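Local atomic coordinates of HTH-type transcriptional activator AmpR (PDB entry 5MMH), a protein that activates expression of the beta-lactamase AmpC by binding the ampC promoter, with an effector domain that recognises cell-wall-derived muropeptides. Residues Leu83-Cys88 with Val150-Ala155; His104-Ser109 with His127-Arg132; Pro116-Ala121 with Phe173-Ser178. All blocks are in the same frame, centred on the assembly; numbering follows the deposited sequence.

Contact 1. Residues Leu83-Cys88 with Val150-Ala155; sequences LTVLCC and VGVALA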
loop_
_atom_site.group_PDB
_atom_site.type_symbol
_atom_site.label_atom_id
_atom_site.label_comp_id
_atom_site.label_asym_id
_atom_site.label_seq_id
_atom_site.Cartn_x
_atom_site.Cartn_y
_atom_site.Cartn_z
ATOM N N LEU A 83 15.715 -7.582 5.323
ATOM C CA LEU A 83 14.563 -8.298 4.799
ATOM C C LEU A 83 14.530 -9.721 5.347
ATOM O O LEU A 83 15.566 -10.389 5.425
ATOM C CB LEU A 83 14.613 -8.338 3.272
ATOM C CG LEU A 83 14.560 -7.002 2.540
ATOM C CD1 LEU A 83 14.463 -7.215 1.038
ATOM C CD2 LEU A 83 13.379 -6.186 3.036
ATOM N N THR A 84 13.335 -10.187 5.707
ATOM C CA THR A 84 13.160 -11.566 6.136
ATOM C C THR A 84 11.871 -12.130 5.547
ATOM O O THR A 84 11.005 -11.396 5.064
ATOM C CB THR A 84 13.150 -11.674 7.669
ATOM O OG1 THR A 84 13.553 -12.992 8.044
ATOM C CG2 THR A 84 11.755 -11.378 8.244
ATOM N N VAL A 85 11.749 -13.454 5.610
ATOM C CA VAL A 85 10.554 -14.152 5.147
ATOM C C VAL A 85 9.431 -13.971 6.161
ATOM O O VAL A 85 9.619 -14.213 7.359
ATOM C CB VAL A 85 10.857 -15.640 4.918
ATOM C CG1 VAL A 85 9.577 -16.422 4.831
ATOM C CG2 VAL A 85 11.690 -15.832 3.653
ATOM N N LEU A 86 8.250 -13.546 5.682
ATOM C CA LEU A 86 7.077 -13.355 6.519
ATOM C C LEU A 86 5.885 -14.024 5.851
ATOM O O LEU A 86 5.723 -13.936 4.631
ATOM C CB LEU A 86 6.799 -11.865 6.754
ATOM C CG LEU A 86 7.897 -11.111 7.515
ATOM C CD1 LEU A 86 7.651 -9.620 7.445
ATOM C CD2 LEU A 86 7.944 -11.560 8.964
ATOM N N CYS A 87 5.049 -14.693 6.646
ATOM C CA CYS A 87 3.924 -15.440 6.087
ATOM C C CYS A 87 2.864 -15.649 7.155
ATOM O O CYS A 87 3.066 -15.336 8.331
ATOM C CB CYS A 87 4.377 -16.780 5.515
ATOM S SG CYS A 87 5.172 -17.865 6.717
ATOM N N CYS A 88 1.714 -16.175 6.728
ATOM C CA CYS A 88 0.652 -16.492 7.676
ATOM C C CYS A 88 0.968 -17.789 8.430
ATOM O O CYS A 88 1.772 -18.607 7.970
ATOM C CB CYS A 88 -0.695 -16.603 6.959
ATOM S SG CYS A 88 -0.842 -17.978 5.806
ATOM N N VAL A 150 -1.950 -15.997 0.222
ATOM C CA VAL A 150 -1.610 -16.046 -1.193
ATOM C C VAL A 150 -0.182 -16.539 -1.414
ATOM O O VAL A 150 0.097 -17.236 -2.399
ATOM C CB VAL A 150 -1.847 -14.656 -1.801
ATOM C CG1 VAL A 150 -1.491 -14.640 -3.244
ATOM C CG2 VAL A 150 -3.328 -14.244 -1.589
ATOM N N GLY A 151 0.740 -16.202 -0.523
ATOM C CA GLY A 151 2.129 -16.560 -0.755
ATOM C C GLY A 151 3.011 -16.191 0.423
ATOM O O GLY A 151 2.534 -15.907 1.522
ATOM N N VAL A 152 4.317 -16.221 0.182
ATOM C CA VAL A 152 5.315 -15.963 1.211
ATOM C C VAL A 152 5.984 -14.629 0.911
ATOM O O VAL A 152 6.505 -14.425 -0.193
ATOM C CB VAL A 152 6.340 -17.105 1.289
ATOM C CG1 VAL A 152 7.610 -16.619 1.918
ATOM C CG2 VAL A 152 5.777 -18.235 2.123
ATOM N N ALA A 153 5.963 -13.721 1.895
ATOM C CA ALA A 153 6.503 -12.374 1.745
ATOM C C ALA A 153 7.974 -12.287 2.148
ATOM O O ALA A 153 8.470 -13.053 2.977
ATOM C CB ALA A 153 5.702 -11.375 2.574
ATOM N N LEU A 154 8.659 -11.316 1.549
ATOM C CA LEU A 154 10.030 -10.948 1.881
ATOM C C LEU A 154 10.043 -9.435 2.050
ATOM O O LEU A 154 9.925 -8.691 1.068
ATOM C CB LEU A 154 11.009 -11.403 0.796
ATOM C CG LEU A 154 12.471 -10.966 0.913
ATOM C CD1 LEU A 154 13.113 -11.509 2.190
ATOM C CD2 LEU A 154 13.241 -11.416 -0.321
ATOM N N ALA A 155 10.191 -8.984 3.290
ATOM C CA ALA A 155 9.895 -7.606 3.650
ATOM C C ALA A 155 10.659 -7.276 4.926
ATOM O O ALA A 155 11.214 -8.178 5.571
ATOM C CB ALA A 155 8.380 -7.409 3.845
HETATM O O HOH W 1 1.598 -16.538 3.681
#

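Contact 2. Residues His104-Ser109 with His127-Arg132; sequences HTLLRS and HAPLTR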
loop_
_atom_site.group_PDB
_atom_site.type_symbol
_atom_site.label_atom_id
_atom_site.label_comp_id
_atom_site.label_asym_id
_atom_site.label_seq_id
_atom_site.Cartn_x
_atom_site.Cartn_y
_atom_site.Cartn_z
ATOM N N HIS A 104 5.750 -22.618 -2.753
ATOM C CA HIS A 104 4.798 -21.558 -2.495
ATOM C C HIS A 104 5.023 -20.431 -3.489
ATOM O O HIS A 104 6.111 -20.269 -4.046
ATOM C CB HIS A 104 4.928 -21.011 -1.060
ATOM C CG HIS A 104 4.507 -21.977 0.004
ATOM N ND1 HIS A 104 5.336 -22.970 0.485
ATOM C CD2 HIS A 104 3.337 -22.106 0.676
ATOM C CE1 HIS A 104 4.694 -23.669 1.403
ATOM N NE2 HIS A 104 3.480 -23.164 1.539
ATOM N N THR A 105 3.972 -19.658 -3.713
ATOM C CA THR A 105 4.127 -18.400 -4.410
ATOM C C THR A 105 5.042 -17.492 -3.622
ATOM O O THR A 105 4.818 -17.249 -2.433
ATOM C CB THR A 105 2.783 -17.725 -4.594
ATOM O OG1 THR A 105 1.869 -18.678 -5.121
ATOM C CG2 THR A 105 2.923 -16.523 -5.517
ATOM N N LEU A 106 6.068 -16.992 -4.291
ATOM C CA LEU A 106 7.025 -16.077 -3.690
ATOM C C LEU A 106 6.562 -14.667 -4.020
ATOM O O LEU A 106 6.652 -14.239 -5.170
ATOM C CB LEU A 106 8.434 -16.341 -4.220
ATOM C CG LEU A 106 8.961 -17.765 -4.005
ATOM C CD1 LEU A 106 10.431 -17.869 -4.367
ATOM C CD2 LEU A 106 8.707 -18.227 -2.565
ATOM N N LEU A 107 6.054 -13.951 -3.021
ATOM C CA LEU A 107 5.654 -12.564 -3.226
ATOM C C LEU A 107 6.894 -11.681 -3.241
ATOM O O LEU A 107 7.780 -11.827 -2.397
ATOM C CB LEU A 107 4.705 -12.127 -2.116
ATOM C CG LEU A 107 3.555 -13.083 -1.784
ATOM C CD1 LEU A 107 2.901 -12.661 -0.491
ATOM C CD2 LEU A 107 2.497 -13.147 -2.952
ATOM N N ARG A 108 6.974 -10.759 -4.200
ATOM C CA ARG A 108 8.181 -9.953 -4.288
ATOM C C ARG A 108 7.862 -8.507 -4.632
ATOM O O ARG A 108 6.753 -8.168 -5.047
ATOM C CB ARG A 108 9.160 -10.544 -5.301
ATOM C CG ARG A 108 8.740 -10.482 -6.738
ATOM C CD ARG A 108 9.794 -11.221 -7.538
ATOM N NE ARG A 108 9.646 -11.111 -8.984
ATOM C CZ ARG A 108 10.045 -10.069 -9.709
ATOM N NH1 ARG A 108 10.607 -9.007 -9.131
ATOM N NH2 ARG A 108 9.875 -10.090 -11.024
ATOM N N SER A 109 8.865 -7.649 -4.431
ATOM C CA SER A 109 8.820 -6.246 -4.807
ATOM C C SER A 109 9.435 -6.041 -6.191
ATOM O O SER A 109 9.958 -6.971 -6.811
ATOM C CB SER A 109 9.558 -5.391 -3.780
ATOM O OG SER A 109 10.961 -5.492 -3.975
ATOM N N HIS A 127 18.479 -18.582 -6.562
ATOM C CA HIS A 127 17.226 -18.582 -7.330
ATOM C C HIS A 127 16.448 -17.294 -7.009
ATOM O O HIS A 127 16.232 -17.061 -5.827
ATOM C CB HIS A 127 16.394 -19.822 -6.993
ATOM C CG HIS A 127 15.194 -20.005 -7.866
ATOM N ND1 HIS A 127 15.281 -20.500 -9.149
ATOM C CD2 HIS A 127 13.878 -19.769 -7.641
ATOM C CE1 HIS A 127 14.071 -20.554 -9.680
ATOM N NE2 HIS A 127 13.202 -20.117 -8.784
ATOM N N ALA A 128 15.990 -16.423 -7.929
ATOM C CA ALA A 128 15.740 -16.439 -9.394
ATOM C C ALA A 128 14.244 -16.689 -9.664
ATOM O O ALA A 128 13.904 -17.474 -10.554
ATOM C CB ALA A 128 16.603 -17.457 -10.164
ATOM N N PRO A 129 13.331 -15.999 -8.920
ATOM C CA PRO A 129 11.914 -16.391 -8.971
ATOM C C PRO A 129 11.065 -15.600 -9.961
ATOM O O PRO A 129 10.515 -14.544 -9.627
ATOM C CB PRO A 129 11.442 -16.146 -7.527
ATOM C CG PRO A 129 12.529 -15.266 -6.887
ATOM C CD PRO A 129 13.499 -14.884 -7.975
ATOM N N LEU A 130 10.954 -16.110 -11.188
ATOM C CA LEU A 130 9.981 -15.646 -12.176
ATOM C C LEU A 130 8.975 -16.771 -12.363
ATOM O O LEU A 130 9.309 -17.803 -12.956
ATOM C CB LEU A 130 10.641 -15.302 -13.512
ATOM C CG LEU A 130 11.398 -13.994 -13.738
ATOM C CD1 LEU A 130 11.521 -13.734 -15.236
ATOM C CD2 LEU A 130 10.715 -12.820 -13.036
ATOM N N THR A 131 7.755 -16.574 -11.860
ATOM C CA THR A 131 6.729 -17.624 -11.812
ATOM C C THR A 131 7.196 -18.779 -10.907
ATOM O O THR A 131 8.221 -19.415 -11.168
ATOM C CB THR A 131 6.385 -18.160 -13.226
ATOM O OG1 THR A 131 6.071 -17.060 -14.093
ATOM C CG2 THR A 131 5.208 -19.128 -13.172
ATOM N N ARG A 132 6.425 -19.061 -9.867
ATOM C CA ARG A 132 5.199 -18.355 -9.635
ATOM C C ARG A 132 5.386 -17.210 -8.687
ATOM O O ARG A 132 5.825 -17.377 -7.576
ATOM C CB ARG A 132 4.116 -19.275 -9.117
ATOM C CG ARG A 132 2.723 -18.700 -9.352
ATOM C CD ARG A 132 1.762 -18.838 -8.193
ATOM N NE ARG A 132 0.399 -18.990 -8.715
ATOM C CZ ARG A 132 -0.504 -19.900 -8.325
ATOM N NH1 ARG A 132 -1.704 -19.927 -8.904
ATOM N NH2 ARG A 132 -0.262 -20.757 -7.345
#

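Contact 3. Residues Pro116-Ala121 with Phe173-Ser178; sequences PLWFQA and FATEVS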
loop_
_atom_site.group_PDB
_atom_site.type_symbol
_atom_site.label_atom_id
_atom_site.label_comp_id
_atom_site.label_asym_id
_atom_site.label_seq_id
_atom_site.Cartn_x
_atom_site.Cartn_y
_atom_site.Cartn_z
ATOM N N PRO A 116 16.870 -13.850 -4.592
ATOM C CA PRO A 116 18.166 -14.538 -4.713
ATOM C C PRO A 116 19.153 -14.113 -3.642
ATOM O O PRO A 116 19.874 -14.963 -3.106
ATOM C CB PRO A 116 18.645 -14.170 -6.128
ATOM C CG PRO A 116 17.764 -13.080 -6.591
ATOM C CD PRO A 116 16.466 -13.230 -5.865
ATOM N N LEU A 117 19.183 -12.833 -3.276
ATOM C CA LEU A 117 20.085 -12.408 -2.206
ATOM C C LEU A 117 19.753 -13.104 -0.901
ATOM O O LEU A 117 20.655 -13.534 -0.176
ATOM C CB LEU A 117 20.031 -10.894 -2.026
ATOM C CG LEU A 117 20.956 -10.124 -2.973
ATOM C CD1 LEU A 117 20.794 -8.622 -2.820
ATOM C CD2 LEU A 117 22.398 -10.538 -2.720
ATOM N N TRP A 118 18.460 -13.248 -0.595
ATOM C CA TRP A 118 18.083 -13.869 0.667
ATOM C C TRP A 118 18.396 -15.357 0.671
ATOM O O TRP A 118 18.857 -15.889 1.688
ATOM C CB TRP A 118 16.604 -13.655 0.949
ATOM C CG TRP A 118 16.178 -14.213 2.284
ATOM C CD1 TRP A 118 16.136 -13.540 3.470
ATOM C CD2 TRP A 118 15.713 -15.542 2.562
ATOM N NE1 TRP A 118 15.679 -14.360 4.468
ATOM C CE2 TRP A 118 15.409 -15.595 3.938
ATOM C CE3 TRP A 118 15.515 -16.689 1.782
ATOM C CZ2 TRP A 118 14.933 -16.754 4.555
ATOM C CZ3 TRP A 118 15.038 -17.846 2.399
ATOM C CH2 TRP A 118 14.750 -17.866 3.765
ATOM N N PHE A 119 18.121 -16.050 -0.439
ATOM C CA PHE A 119 18.448 -17.471 -0.516
ATOM C C PHE A 119 19.937 -17.692 -0.264
ATOM O O PHE A 119 20.324 -18.579 0.504
ATOM C CB PHE A 119 18.026 -18.043 -1.874
ATOM C CG PHE A 119 16.554 -18.394 -1.963
ATOM C CD1 PHE A 119 15.905 -19.019 -0.905
ATOM C CD2 PHE A 119 15.817 -18.083 -3.097
ATOM C CE1 PHE A 119 14.548 -19.333 -0.979
ATOM C CE2 PHE A 119 14.462 -18.396 -3.185
ATOM C CZ PHE A 119 13.822 -19.020 -2.125
ATOM N N GLN A 120 20.786 -16.875 -0.893
ATOM C CA GLN A 120 22.211 -16.894 -0.592
ATOM C C GLN A 120 22.454 -16.822 0.905
ATOM O O GLN A 120 23.052 -17.722 1.498
ATOM C CB GLN A 120 22.896 -15.726 -1.277
ATOM C CG GLN A 120 23.260 -15.952 -2.699
ATOM C CD GLN A 120 24.285 -14.942 -3.123
ATOM O OE1 GLN A 120 24.724 -14.114 -2.311
ATOM N NE2 GLN A 120 24.686 -14.995 -4.385
ATOM N N ALA A 121 21.969 -15.754 1.538
ATOM C CA ALA A 121 22.152 -15.597 2.976
ATOM C C ALA A 121 21.692 -16.826 3.753
ATOM O O ALA A 121 22.208 -17.100 4.842
ATOM C CB ALA A 121 21.413 -14.353 3.459
ATOM N N PHE A 173 11.818 -18.186 9.645
ATOM C CA PHE A 173 13.258 -18.433 9.671
ATOM C C PHE A 173 14.005 -17.251 10.276
ATOM O O PHE A 173 13.513 -16.117 10.305
ATOM C CB PHE A 173 13.820 -18.706 8.273
ATOM C CG PHE A 173 13.021 -19.704 7.485
ATOM C CD1 PHE A 173 13.023 -21.049 7.833
ATOM C CD2 PHE A 173 12.260 -19.296 6.401
ATOM C CE1 PHE A 173 12.286 -21.973 7.102
ATOM C CE2 PHE A 173 11.515 -20.213 5.667
ATOM C CZ PHE A 173 11.528 -21.553 6.018
ATOM N N ALA A 174 15.227 -17.531 10.731
ATOM C CA ALA A 174 16.090 -16.509 11.312
ATOM C C ALA A 174 16.853 -15.699 10.267
ATOM O O ALA A 174 17.213 -14.545 10.530
ATOM C CB ALA A 174 17.082 -17.152 12.286
ATOM N N THR A 175 17.102 -16.272 9.094
ATOM C CA THR A 175 17.948 -15.622 8.102
ATOM C C THR A 175 17.396 -14.253 7.699
ATOM O O THR A 175 16.203 -14.114 7.393
ATOM C CB THR A 175 18.080 -16.527 6.873
ATOM O OG1 THR A 175 18.688 -17.766 7.250
ATOM C CG2 THR A 175 18.950 -15.873 5.812
ATOM N N GLU A 176 18.270 -13.239 7.719
ATOM C CA GLU A 176 18.017 -11.913 7.162
ATOM C C GLU A 176 18.982 -11.653 6.016
ATOM O O GLU A 176 19.996 -12.336 5.863
ATOM C CB GLU A 176 18.221 -10.788 8.187
ATOM C CG GLU A 176 17.419 -10.857 9.443
ATOM C CD GLU A 176 17.738 -9.706 10.359
ATOM O OE1 GLU A 176 18.818 -9.101 10.180
ATOM O OE2 GLU A 176 16.927 -9.404 11.260
ATOM N N VAL A 177 18.685 -10.610 5.248
ATOM C CA VAL A 177 19.624 -10.056 4.283
ATOM C C VAL A 177 19.442 -8.548 4.258
ATOM O O VAL A 177 18.312 -8.043 4.266
ATOM C CB VAL A 177 19.435 -10.670 2.882
ATOM C CG1 VAL A 177 17.978 -10.465 2.375
ATOM C CG2 VAL A 177 20.438 -10.086 1.918
ATOM N N SER A 178 20.560 -7.832 4.223
ATOM C CA SER A 178 20.592 -6.375 4.277
ATOM C C SER A 178 20.708 -5.850 2.858
ATOM O O SER A 178 21.771 -5.948 2.243
ATOM C CB SER A 178 21.777 -5.890 5.117
ATOM O OG SER A 178 21.513 -5.934 6.508
#

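Contact 1. Residues Leu83-Cys88 with Val150-Ala155
T84 and L86 meet A155 and A153 through peptide units; these are the flat groups here, and no ring takes part. L86 N donates to A153 O from a position tilted 39° out of the A153 carbonyl plane. The return bond from A153 N to L86 O is 2.8 Å. T84 and A155 form a second mutual pair, with T84 N 2.9 Å from A155 O. Between the pairs, V85 faces L154 without such bonds. V85 CA approaches A153 O at 3.2 Å, so that oxygen receives a C-H as well as an N-H.

The two strands form a ribbon with two side-chain faces. One carries V85 and L154. Here V85 CG1 touches V152 CG1 at 3.5 Å. Both methyls are anti to their backbone N (chi1 164° in V85, 158° in V152), and they meet diagonally across the L86-A153 pair. L154 CD1 reaches back to L83 CB at 3.7 Å. The other face carries T84, L86, A153 and A155. There L86 lies beside both alanines, with L86 CD1 4.3 Å from A155 CB. Helix 139-147 packs on A153 and A155 through M142, L143 and A146, while W115 and W118 of helix 114-121 cover V152, L154 and V85. Past the strands, C87 CB rests on V152 CG2 at 3.9 Å, and C88 N donates to a water.

This is an antiparallel pairing at the border of a mixed sheet: 153-156 is one of its two outermost strands within the chain, beside 73-86. It is a core element of the alpha/beta LysR effector domain, which belongs to the periplasmic-binding-protein clan.

Contact 2. Residues His104-Ser109 with His127-Arg132
L106 and R132 share the one hydrogen bond between these segments. It runs from L106 N to R132 O, is 3.3 Å long, and is weak. T105 and R132 add a close side-chain touch: T105 OG1 lies 3.1 Å from R132 CD. T105 CG2 lies 3.7 Å from R132 CD, so the aliphatic part of the arginine lies against both branches of the threonine. The bends of R132 at chi2 and chi3 bring its guanidinium past T105 obliquely.

The apolar part is small. L106 CD1 meets P129 CB at 3.7 Å, and the two side chains cross at about a right angle.

R108 makes the third kind of approach. Its CG sits between the backbone N and the carbonyl carbon (chi1 68°), and the chain is extended from CG to NE, which carries it over to P129 and L130. R108 NE is 3.6 Å from P129 O, an oxygen that accepts a hydrogen bond from S133 OG. R108 NH2 lies 3.5 Å from L130 CD2, again obliquely. T131 OG1 is hydrogen-bonded to D42 of the second subunit, so the loop also takes part in the homodimer.

Strand 106-109 pairs in parallel with strand 133-136, directly after the loop. W115 of helix 114-121 packs on L106, R108 and P129. The L107 side chain packs on M142 and A146 of helix 139-147 and on I134 and F136 of strand 133-136.

Contact 3. Residues Pro116-Ala121 with Phe173-Ser178
W118 fastens helix 114-121 to T175 and V177 of the loop that leads into strand 181-187. This is helix-on-loop packing at the surface of the LysR-type effector domain. The indole carries most of it. CG of W118 is anti to the backbone N (chi1 -177°), which swings the ring off the helix and against the loop.

Its one polar atom is used: W118 NE1 donates to T175 O at 3.0 Å, with an N-H...O angle of 151°. The nitrogen stands well above the carbonyl plane of T175, not on a lone pair. The same oxygen also accepts from T84 OG1, so two donors grip this oxygen.

T175 CG2 lies over one face of the indole, offset toward the rim, 4.2 Å from the centroid of the W118 five-membered ring. It is 25° off the ring normal, a CH-pi contact. At the ring edge, in plane, V177 CG1 reaches W118 CD1 at 3.7 Å. F119 CD1 also lies in that plane. At the far end of the indole, W118 CH2 meets F173 CD2 at 3.9 Å. The side chains run across each other, and their rings meet obliquely.

The helix backbone is approached too. T175 CG2 lies 3.6 Å from A121 C, and A121 CB is 3.4 Å from E176 O. V177 CG2 rests on L117 CB at 4.0 Å, so V177 is held by two neighbouring helix residues. The E176 carboxylate forms a salt bridge with R171.

L101 touches W118 and F119, and P98 touches F173. Strand 73-86 adjoins both segments: its V85 packs on W118 of helix 114-121, and its L83 is hydrogen-bonded to V177 through the backbone.

Overall arrangement
The three contacts lie on one side of the chain's centre. Contact 1 is about 11 Å from contact 2 and 12 Å from contact 3, and contacts 2 and 3 are about 14 Å apart, centre to centre. Along the chain the segments run 83-88, 104-109, 116-121, 127-132, 150-155 and 173-178. Both segments of contact 2 thus fall between those of contact 1, while contact 3 interleaves with both. V152 of contact 1 probably bonds T105 and L107 of contact 2 on its outer flank. Helix 114-121 joins all three through W115 and W118. Together they tie the middle of the chain into one compact lobe of the effector domain.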